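Long-range contact in CysQ, sulfite synthesis pathway protein (Bacteroides thetaiotaomicron VPI-5482, PDB 3B8B), which probably removes the 3'-phosphate of adenosine 3',5'-bisphosphate to give AMP, as a magnesium-dependent member of the inositol monophosphatase superfamily: residues Met180-Ser194 with Lys226-Arg240. Sequence-based numbering, arbitrary orientation. Where two conformers were deposited one is given.
Sequences MPLADARDHFIAVAS and KICLVAEGKADVYPR. With SO4 (sulfate ion), chain B.
Asp236 OD2 accepts two bonds from segment 180-194. Arg186 NH1 forms a salt bridge on its syn side at 2.8 Å, tilted 31° out of the carboxylate plane, and Ile190 N meets its anti lone pair, also at 2.8 Å. The guanidinium and carboxylate planes stand 71° apart; Arg186 NH2 goes to Gly233 O (3.0 Å). Both acceptors lie at the guanidinium edge, with Lys234 O over one face. CG of Arg186 sits between backbone N and carbonyl carbon (chi1 41°), and the chain, extended from CG to NE, reaches the 233-236 turn. With an alanine in place of Asp236, the Arg186 charge would probably lose its mate and Ile190 N its acceptor. Ile190 O accepts from Asp236 N and Val237 N, and Val192 N donates to Val237 O at 3.0 Å. Val192 sets CG1 against Tyr238 CB (3.4 Å) and CG2 against Leu229 CD1 of the helix. Gly233 ends helix 226-232 in a Schellman motif, and Glu232 O, just before it, accepts from Leu182 N at 2.9 Å. Lys226 NZ, also bonded to Ser223 O, and Arg240 bind a sulfate, probably from the crystallisation liquor; their side chains neighbour those of predicted magnesium ligands, Lys226 about 7 Å from Asp108 and Arg240 about 8 Å from Asp248. Strand 189-193 pairs in parallel with strand 216-220 on one edge and has a single bridge on the other, Ala191 with Val237, while strand 280-288 backs Val237 and Tyr238.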
HETATM    1  N   MSE A 180       8.237  -9.897   8.418  1.00 23.05           N
HETATM    2  CA  MSE A 180       9.030  -8.691   8.227  1.00 24.95           C
HETATM    3  C   MSE A 180       9.320  -8.011   9.561  1.00 23.01           C
HETATM    4  O   MSE A 180       8.535  -8.108  10.485  1.00 22.98           O
HETATM    5  CB  MSE A 180       8.315  -7.752   7.254  1.00 25.32           C
HETATM    6  CG  MSE A 180       8.406  -8.316   5.833  1.00 27.33           C
HETATM    7 SE   MSE A 180       7.887  -6.983   4.504  1.00 41.98          SE
HETATM    8  CE  MSE A 180       6.191  -7.213   5.116  1.00 13.21           C
ATOM      9  N   PRO A 181      10.452  -7.322   9.658  1.00 21.81           N
ATOM     10  CA  PRO A 181      11.445  -7.106   8.616  1.00 22.07           C
ATOM     11  C   PRO A 181      12.300  -8.335   8.337  1.00 23.96           C
ATOM     12  O   PRO A 181      12.474  -9.199   9.211  1.00 22.91           O
ATOM     13  CB  PRO A 181      12.317  -5.970   9.184  1.00 22.08           C
ATOM     14  CG  PRO A 181      12.181  -6.087  10.644  1.00 23.15           C
ATOM     15  CD  PRO A 181      10.796  -6.612  10.906  1.00 22.03           C
ATOM     16  N   LEU A 182      12.844  -8.387   7.134  1.00 26.81           N
ATOM     17  CA  LEU A 182      13.656  -9.508   6.717  1.00 31.36           C
ATOM     18  C   LEU A 182      15.059  -9.205   7.145  1.00 35.00           C
ATOM     19  O   LEU A 182      15.541  -8.085   6.968  1.00 35.73           O
ATOM     20  CB  LEU A 182      13.563  -9.707   5.217  1.00 32.02           C
ATOM     21  CG  LEU A 182      12.151  -9.844   4.661  1.00 34.99           C
ATOM     22  CD1 LEU A 182      12.216  -9.909   3.141  1.00 40.73           C
ATOM     23  CD2 LEU A 182      11.494 -11.065   5.206  1.00 38.04           C
ATOM     24  N   ALA A 183      15.708 -10.190   7.759  1.00 39.18           N
ATOM     25  CA  ALA A 183      17.016  -9.958   8.367  1.00 42.22           C
ATOM     26  C   ALA A 183      18.073  -9.765   7.287  1.00 44.38           C
ATOM     27  O   ALA A 183      18.408 -10.729   6.569  1.00 46.02           O
ATOM     28  CB  ALA A 183      17.417 -11.122   9.303  1.00 42.38           C
ATOM     29  N   ASP A 184      18.569  -8.527   7.146  1.00 45.75           N
ATOM     30  CA  ASP A 184      19.927  -8.340   6.610  1.00 46.33           C
ATOM     31  C   ASP A 184      20.607  -7.055   7.066  1.00 45.63           C
ATOM     32  O   ASP A 184      20.383  -5.969   6.497  1.00 45.81           O
ATOM     33  CB  ASP A 184      19.971  -8.459   5.089  1.00 47.36           C
ATOM     34  CG  ASP A 184      21.268  -9.104   4.618  1.00 50.00           C
ATOM     35  OD1 ASP A 184      22.342  -8.564   4.966  1.00 55.39           O
ATOM     36  OD2 ASP A 184      21.221 -10.166   3.947  1.00 54.30           O
ATOM     37  N   ALA A 185      21.442  -7.203   8.090  1.00 44.44           N
ATOM     38  CA  ALA A 185      22.183  -6.087   8.673  1.00 43.42           C
ATOM     39  C   ALA A 185      23.088  -5.404   7.630  1.00 42.71           C
ATOM     40  O   ALA A 185      23.672  -6.045   6.751  1.00 43.36           O
ATOM     41  CB  ALA A 185      23.010  -6.554   9.885  1.00 43.81           C
ATOM     42  N   ARG A 186      23.160  -4.085   7.740  1.00 41.45           N
ATOM     43  CA  ARG A 186      23.978  -3.278   6.857  0.50 39.86           C
ATOM     44  C   ARG A 186      24.454  -2.140   7.717  1.00 40.01           C
ATOM     45  O   ARG A 186      23.843  -1.828   8.756  1.00 41.15           O
ATOM     46  CB  ARG A 186      23.183  -2.806   5.626  0.50 39.92           C
ATOM     47  CG  ARG A 186      21.757  -2.377   5.934  0.50 38.61           C
ATOM     48  CD  ARG A 186      20.890  -2.113   4.696  0.50 37.29           C
ATOM     49  NE  ARG A 186      19.532  -1.791   5.144  0.50 34.12           N
ATOM     50  CZ  ARG A 186      19.162  -0.616   5.652  0.50 31.20           C
ATOM     51  NH1 ARG A 186      20.032   0.373   5.750  0.50 28.98           N
ATOM     52  NH2 ARG A 186      17.922  -0.423   6.072  0.50 31.42           N
ATOM     53  N   ASP A 187      25.546  -1.532   7.338  1.00 37.77           N
ATOM     54  CA  ASP A 187      26.066  -0.509   8.190  1.00 36.97           C
ATOM     55  C   ASP A 187      25.813   0.803   7.539  1.00 34.15           C
ATOM     56  O   ASP A 187      26.354   1.809   7.993  1.00 36.52           O
ATOM     57  CB  ASP A 187      27.562  -0.719   8.471  1.00 37.54           C
ATOM     58  CG  ASP A 187      28.415  -0.576   7.225  1.00 39.46           C
ATOM     59  OD1 ASP A 187      27.828  -0.437   6.117  1.00 41.53           O
ATOM     60  OD2 ASP A 187      29.659  -0.618   7.369  1.00 41.51           O
ATOM     61  N   HIS A 188      24.996   0.829   6.471  1.00 29.88           N
ATOM     62  CA  HIS A 188      24.817   2.087   5.810  1.00 26.37           C
ATOM     63  C   HIS A 188      23.361   2.504   5.809  1.00 24.18           C
ATOM     64  O   HIS A 188      22.474   1.684   5.976  1.00 23.17           O
ATOM     65  CB  HIS A 188      25.466   2.085   4.428  1.00 25.63           C
ATOM     66  CG  HIS A 188      24.662   1.445   3.354  1.00 23.57           C
ATOM     67  ND1 HIS A 188      24.651   0.085   3.133  1.00 20.21           N
ATOM     68  CD2 HIS A 188      23.914   1.996   2.372  1.00 24.34           C
ATOM     69  CE1 HIS A 188      23.882  -0.179   2.092  1.00 23.47           C
ATOM     70  NE2 HIS A 188      23.433   0.967   1.605  1.00 22.87           N
ATOM     71  N   PHE A 189      23.171   3.805   5.662  1.00 23.13           N
ATOM     72  CA  PHE A 189      21.869   4.444   5.738  1.00 21.92           C
ATOM     73  C   PHE A 189      21.252   4.483   4.354  1.00 21.65           C
ATOM     74  O   PHE A 189      21.892   4.922   3.399  1.00 20.79           O
ATOM     75  CB  PHE A 189      22.028   5.861   6.248  1.00 22.89           C
ATOM     76  CG  PHE A 189      20.743   6.559   6.485  1.00 23.60           C
ATOM     77  CD1 PHE A 189      20.063   6.382   7.686  1.00 25.65           C
ATOM     78  CD2 PHE A 189      20.187   7.390   5.516  1.00 25.03           C
ATOM     79  CE1 PHE A 189      18.859   7.028   7.925  1.00 26.47           C
ATOM     80  CE2 PHE A 189      18.964   8.027   5.755  1.00 25.66           C
ATOM     81  CZ  PHE A 189      18.307   7.832   6.956  1.00 24.71           C
ATOM     82  N   ILE A 190      19.998   4.080   4.253  1.00 19.87           N
ATOM     83  CA  ILE A 190      19.307   4.087   2.960  1.00 20.27           C
ATOM     84  C   ILE A 190      18.011   4.885   3.027  1.00 19.46           C
ATOM     85  O   ILE A 190      17.174   4.641   3.895  1.00 19.52           O
ATOM     86  CB  ILE A 190      18.975   2.660   2.474  1.00 19.44           C
ATOM     87  CG1 ILE A 190      20.260   1.842   2.302  1.00 21.48           C
ATOM     88  CG2 ILE A 190      18.121   2.662   1.158  1.00 20.10           C
ATOM     89  CD1 ILE A 190      20.003   0.388   1.967  1.00 22.00           C
ATOM     90  N   ALA A 191      17.839   5.805   2.077  1.00 18.83           N
ATOM     91  CA  ALA A 191      16.593   6.515   1.897  1.00 18.94           C
ATOM     92  C   ALA A 191      15.966   6.095   0.581  1.00 19.56           C
ATOM     93  O   ALA A 191      16.665   5.755  -0.371  1.00 19.06           O
ATOM     94  CB  ALA A 191      16.817   8.052   1.921  1.00 18.81           C
ATOM     95  N   VAL A 192      14.638   6.076   0.502  0.50 19.60           N
ATOM     96  CA  VAL A 192      13.971   5.708  -0.754  0.50 19.73           C
ATOM     97  C   VAL A 192      13.107   6.864  -1.256  0.50 20.31           C
ATOM     98  O   VAL A 192      12.455   7.563  -0.485  0.50 19.95           O
ATOM     99  CB  VAL A 192      13.160   4.376  -0.629  0.50 19.72           C
ATOM    100  CG1 VAL A 192      12.056   4.510   0.433  0.50 18.95           C
ATOM    101  CG2 VAL A 192      12.597   3.920  -2.001  0.50 18.57           C
ATOM    102  N   ALA A 193      13.147   7.056  -2.567  1.00 21.24           N
ATOM    103  CA  ALA A 193      12.414   8.090  -3.288  1.00 21.85           C
ATOM    104  C   ALA A 193      11.617   7.526  -4.430  1.00 22.94           C
ATOM    105  O   ALA A 193      11.844   6.425  -4.906  1.00 21.63           O
ATOM    106  CB  ALA A 193      13.350   9.103  -3.828  1.00 23.04           C
ATOM    107  N   SER A 194      10.645   8.319  -4.872  1.00 24.26           N
ATOM    108  CA  SER A 194       9.873   7.988  -6.056  1.00 25.55           C
ATOM    109  C   SER A 194      10.773   7.915  -7.309  1.00 24.88           C
ATOM    110  O   SER A 194      11.874   8.464  -7.340  1.00 23.95           O
ATOM    111  CB  SER A 194       8.787   9.060  -6.273  1.00 26.69           C
ATOM    112  OG  SER A 194       8.026   8.782  -7.464  1.00 28.88           O
ATOM    113  N   LYS A 226       7.450   1.707  -1.698  1.00 18.85           N
ATOM    114  CA  LYS A 226       8.387   2.534  -0.904  1.00 19.30           C
ATOM    115  C   LYS A 226       8.145   2.393   0.595  1.00 19.98           C
ATOM    116  O   LYS A 226       9.087   2.393   1.384  1.00 21.12           O
ATOM    117  CB  LYS A 226       8.319   3.989  -1.339  1.00 18.80           C
ATOM    118  CG  LYS A 226       8.860   4.181  -2.771  1.00 18.92           C
ATOM    119  CD  LYS A 226       8.969   5.619  -3.231  1.00 20.29           C
ATOM    120  CE  LYS A 226       7.632   6.211  -3.546  1.00 20.42           C
ATOM    121  NZ  LYS A 226       6.935   5.538  -4.693  1.00 20.84           N
ATOM    122  N   ILE A 227       6.882   2.237   0.985  1.00 18.91           N
ATOM    123  CA  ILE A 227       6.544   2.035   2.393  1.00 18.90           C
ATOM    124  C   ILE A 227       6.983   0.625   2.792  1.00 20.27           C
ATOM    125  O   ILE A 227       7.569   0.397   3.866  1.00 21.04           O
ATOM    126  CB  ILE A 227       5.030   2.232   2.652  1.00 18.59           C
ATOM    127  CG1 ILE A 227       4.546   3.654   2.251  1.00 19.16           C
ATOM    128  CG2 ILE A 227       4.737   1.919   4.158  1.00 18.92           C
ATOM    129  CD1 ILE A 227       3.026   3.804   2.271  1.00 20.23           C
ATOM    130  N   CYS A 228       6.723  -0.336   1.897  1.00 20.48           N
ATOM    131  CA  CYS A 228       7.112  -1.724   2.104  1.00 20.24           C
ATOM    132  C   CYS A 228       8.611  -1.925   2.289  1.00 20.59           C
ATOM    133  O   CYS A 228       9.025  -2.769   3.059  1.00 20.66           O
ATOM    134  CB  CYS A 228       6.608  -2.617   0.976  1.00 20.20           C
ATOM    135  SG  CYS A 228       4.783  -2.671   0.884  1.00 22.83           S
ATOM    136  N   LEU A 229       9.410  -1.125   1.597  1.00 20.04           N
ATOM    137  CA  LEU A 229      10.862  -1.256   1.668  1.00 19.91           C
ATOM    138  C   LEU A 229      11.323  -0.932   3.090  1.00 19.81           C
ATOM    139  O   LEU A 229      12.253  -1.555   3.590  1.00 19.80           O
ATOM    140  CB  LEU A 229      11.546  -0.359   0.658  1.00 20.22           C
ATOM    141  CG  LEU A 229      11.505  -0.862  -0.792  1.00 21.97           C
ATOM    142  CD1 LEU A 229      11.884   0.282  -1.724  1.00 24.73           C
ATOM    143  CD2 LEU A 229      12.506  -2.031  -0.905  1.00 25.55           C
ATOM    144  N   VAL A 230      10.683   0.054   3.718  1.00 19.43           N
ATOM    145  CA  VAL A 230      11.012   0.346   5.126  1.00 19.44           C
ATOM    146  C   VAL A 230      10.550  -0.788   6.052  1.00 18.63           C
ATOM    147  O   VAL A 230      11.290  -1.217   6.926  1.00 18.72           O
ATOM    148  CB  VAL A 230      10.500   1.715   5.572  1.00 20.29           C
ATOM    149  CG1 VAL A 230      10.939   2.010   7.012  1.00 19.24           C
ATOM    150  CG2 VAL A 230      11.013   2.817   4.614  1.00 20.63           C
ATOM    151  N   ALA A 231       9.336  -1.293   5.828  1.00 18.92           N
ATOM    152  CA  ALA A 231       8.824  -2.403   6.611  1.00 19.27           C
ATOM    153  C   ALA A 231       9.718  -3.650   6.464  1.00 19.96           C
ATOM    154  O   ALA A 231       9.864  -4.430   7.404  1.00 20.27           O
ATOM    155  CB  ALA A 231       7.369  -2.706   6.180  1.00 19.94           C
ATOM    156  N   GLU A 232      10.306  -3.836   5.279  1.00 20.10           N
ATOM    157  CA  GLU A 232      11.150  -4.990   4.990  1.00 21.17           C
ATOM    158  C   GLU A 232      12.531  -4.886   5.624  1.00 20.69           C
ATOM    159  O   GLU A 232      13.199  -5.889   5.799  1.00 20.58           O
ATOM    160  CB  GLU A 232      11.302  -5.152   3.464  1.00 21.20           C
ATOM    161  CG  GLU A 232      11.820  -6.495   3.069  1.00 25.62           C
ATOM    162  CD  GLU A 232      11.694  -6.783   1.565  1.00 26.67           C
ATOM    163  OE1 GLU A 232      10.764  -6.262   0.913  1.00 29.19           O
ATOM    164  OE2 GLU A 232      12.618  -7.494   1.082  1.00 35.44           O
ATOM    165  N   GLY A 233      12.918  -3.679   6.007  1.00 20.79           N
ATOM    166  CA  GLY A 233      14.262  -3.394   6.495  1.00 21.78           C
ATOM    167  C   GLY A 233      15.237  -3.063   5.380  1.00 22.32           C
ATOM    168  O   GLY A 233      16.443  -2.986   5.640  1.00 24.14           O
ATOM    169  N   LYS A 234      14.754  -2.858   4.164  1.00 22.39           N
ATOM    170  CA  LYS A 234      15.611  -2.553   3.009  0.50 22.50           C
ATOM    171  C   LYS A 234      15.947  -1.070   2.893  1.00 23.34           C
ATOM    172  O   LYS A 234      16.880  -0.684   2.158  1.00 24.21           O
ATOM    173  CB  LYS A 234      14.959  -3.024   1.710  0.50 23.41           C
ATOM    174  CG  LYS A 234      14.765  -4.537   1.592  0.50 23.83           C
ATOM    175  CD  LYS A 234      16.086  -5.298   1.529  0.50 25.94           C
ATOM    176  CE  LYS A 234      15.904  -6.752   1.055  0.50 27.00           C
ATOM    177  NZ  LYS A 234      15.269  -7.660   2.065  0.50 25.99           N
ATOM    178  N   ALA A 235      15.220  -0.237   3.613  1.00 22.54           N
ATOM    179  CA  ALA A 235      15.479   1.206   3.636  1.00 22.10           C
ATOM    180  C   ALA A 235      15.233   1.705   5.048  1.00 22.05           C
ATOM    181  O   ALA A 235      14.373   1.164   5.754  1.00 22.79           O
ATOM    182  CB  ALA A 235      14.573   1.923   2.638  1.00 22.08           C
ATOM    183  N   ASP A 236      15.961   2.723   5.458  1.00 20.97           N
ATOM    184  CA  ASP A 236      15.793   3.328   6.765  1.00 20.98           C
ATOM    185  C   ASP A 236      14.655   4.346   6.802  1.00 21.79           C
ATOM    186  O   ASP A 236      13.988   4.505   7.826  1.00 22.59           O
ATOM    187  CB  ASP A 236      17.072   3.999   7.195  1.00 21.56           C
ATOM    188  CG  ASP A 236      18.187   2.996   7.399  1.00 26.36           C
ATOM    189  OD1 ASP A 236      18.172   2.320   8.439  1.00 34.61           O
ATOM    190  OD2 ASP A 236      19.025   2.838   6.526  1.00 23.25           O
ATOM    191  N   VAL A 237      14.488   5.092   5.719  1.00 21.17           N
ATOM    192  CA  VAL A 237      13.527   6.197   5.721  1.00 21.14           C
ATOM    193  C   VAL A 237      12.911   6.373   4.349  1.00 21.24           C
ATOM    194  O   VAL A 237      13.605   6.261   3.336  1.00 21.30           O
ATOM    195  CB  VAL A 237      14.161   7.527   6.215  1.00 22.23           C
ATOM    196  CG1 VAL A 237      15.255   8.012   5.274  1.00 24.27           C
ATOM    197  CG2 VAL A 237      13.083   8.597   6.408  1.00 22.39           C
ATOM    198  N   TYR A 238      11.610   6.651   4.342  1.00 20.46           N
ATOM    199  CA  TYR A 238      10.875   7.059   3.154  1.00 20.24           C
ATOM    200  C   TYR A 238      10.149   8.366   3.487  1.00 19.73           C
ATOM    201  O   TYR A 238       9.081   8.319   4.113  1.00 20.15           O
ATOM    202  CB  TYR A 238       9.912   5.976   2.694  1.00 20.70           C
ATOM    203  CG  TYR A 238       8.898   6.427   1.670  1.00 19.68           C
ATOM    204  CD1 TYR A 238       9.237   7.367   0.688  1.00 19.82           C
ATOM    205  CD2 TYR A 238       7.596   5.939   1.680  1.00 19.25           C
ATOM    206  CE1 TYR A 238       8.294   7.804  -0.237  1.00 20.08           C
ATOM    207  CE2 TYR A 238       6.645   6.374   0.769  1.00 20.66           C
ATOM    208  CZ  TYR A 238       6.992   7.319  -0.190  1.00 20.45           C
ATOM    209  OH  TYR A 238       6.042   7.750  -1.104  1.00 21.63           O
ATOM    210  N   PRO A 239      10.750   9.500   3.117  1.00 19.80           N
ATOM    211  CA  PRO A 239      10.097  10.793   3.355  1.00 19.77           C
ATOM    212  C   PRO A 239       9.303  11.172   2.130  1.00 21.04           C
ATOM    213  O   PRO A 239       9.798  11.029   0.995  1.00 22.68           O
ATOM    214  CB  PRO A 239      11.283  11.724   3.585  1.00 21.29           C
ATOM    215  CG  PRO A 239      12.366  11.158   2.653  1.00 21.01           C
ATOM    216  CD  PRO A 239      12.110   9.678   2.545  1.00 19.76           C
ATOM    217  N   ARG A 240       8.084  11.641   2.304  1.00 20.31           N
ATOM    218  CA  ARG A 240       7.282  12.069   1.159  1.00 19.67           C
ATOM    219  C   ARG A 240       6.654  13.417   1.503  1.00 19.31           C
ATOM    220  O   ARG A 240       5.624  13.492   2.179  1.00 19.71           O
ATOM    221  CB  ARG A 240       6.237  11.030   0.762  1.00 20.16           C
ATOM    222  CG  ARG A 240       5.616  11.307  -0.595  1.00 21.70           C
ATOM    223  CD  ARG A 240       6.676  11.138  -1.620  1.00 24.09           C
ATOM    224  NE  ARG A 240       6.272  11.433  -2.980  1.00 27.97           N
ATOM    225  CZ  ARG A 240       5.661  10.557  -3.776  1.00 30.14           C
ATOM    226  NH1 ARG A 240       5.324   9.354  -3.325  1.00 26.89           N
ATOM    227  NH2 ARG A 240       5.383  10.888  -5.036  1.00 31.08           N
TER
HETATM  228  S   SO4 B 269       4.374   7.376  -6.359  1.00 35.14           S
HETATM  229  O1  SO4 B 269       4.301   7.099  -4.922  1.00 26.87           O
HETATM  230  O2  SO4 B 269       3.273   6.652  -7.008  1.00 33.03           O
HETATM  231  O3  SO4 B 269       4.134   8.821  -6.570  1.00 36.43           O
HETATM  232  O4  SO4 B 269       5.633   7.078  -6.952  1.00 31.63           O
HETATM  233  O   HOH W   1      16.051  -6.386   4.750  1.00 45.52           O
HETATM  234  O   HOH W   2      18.652  -5.057   4.221  1.00 54.92           O
HETATM  235  O   HOH W   3      21.163   2.014   8.700  1.00 38.94           O
HETATM  236  O   HOH W   4      11.234  10.183  -0.998  1.00 18.91           O
HETATM  237  O   HOH W   5       7.704   6.388  -7.535  1.00 42.45           O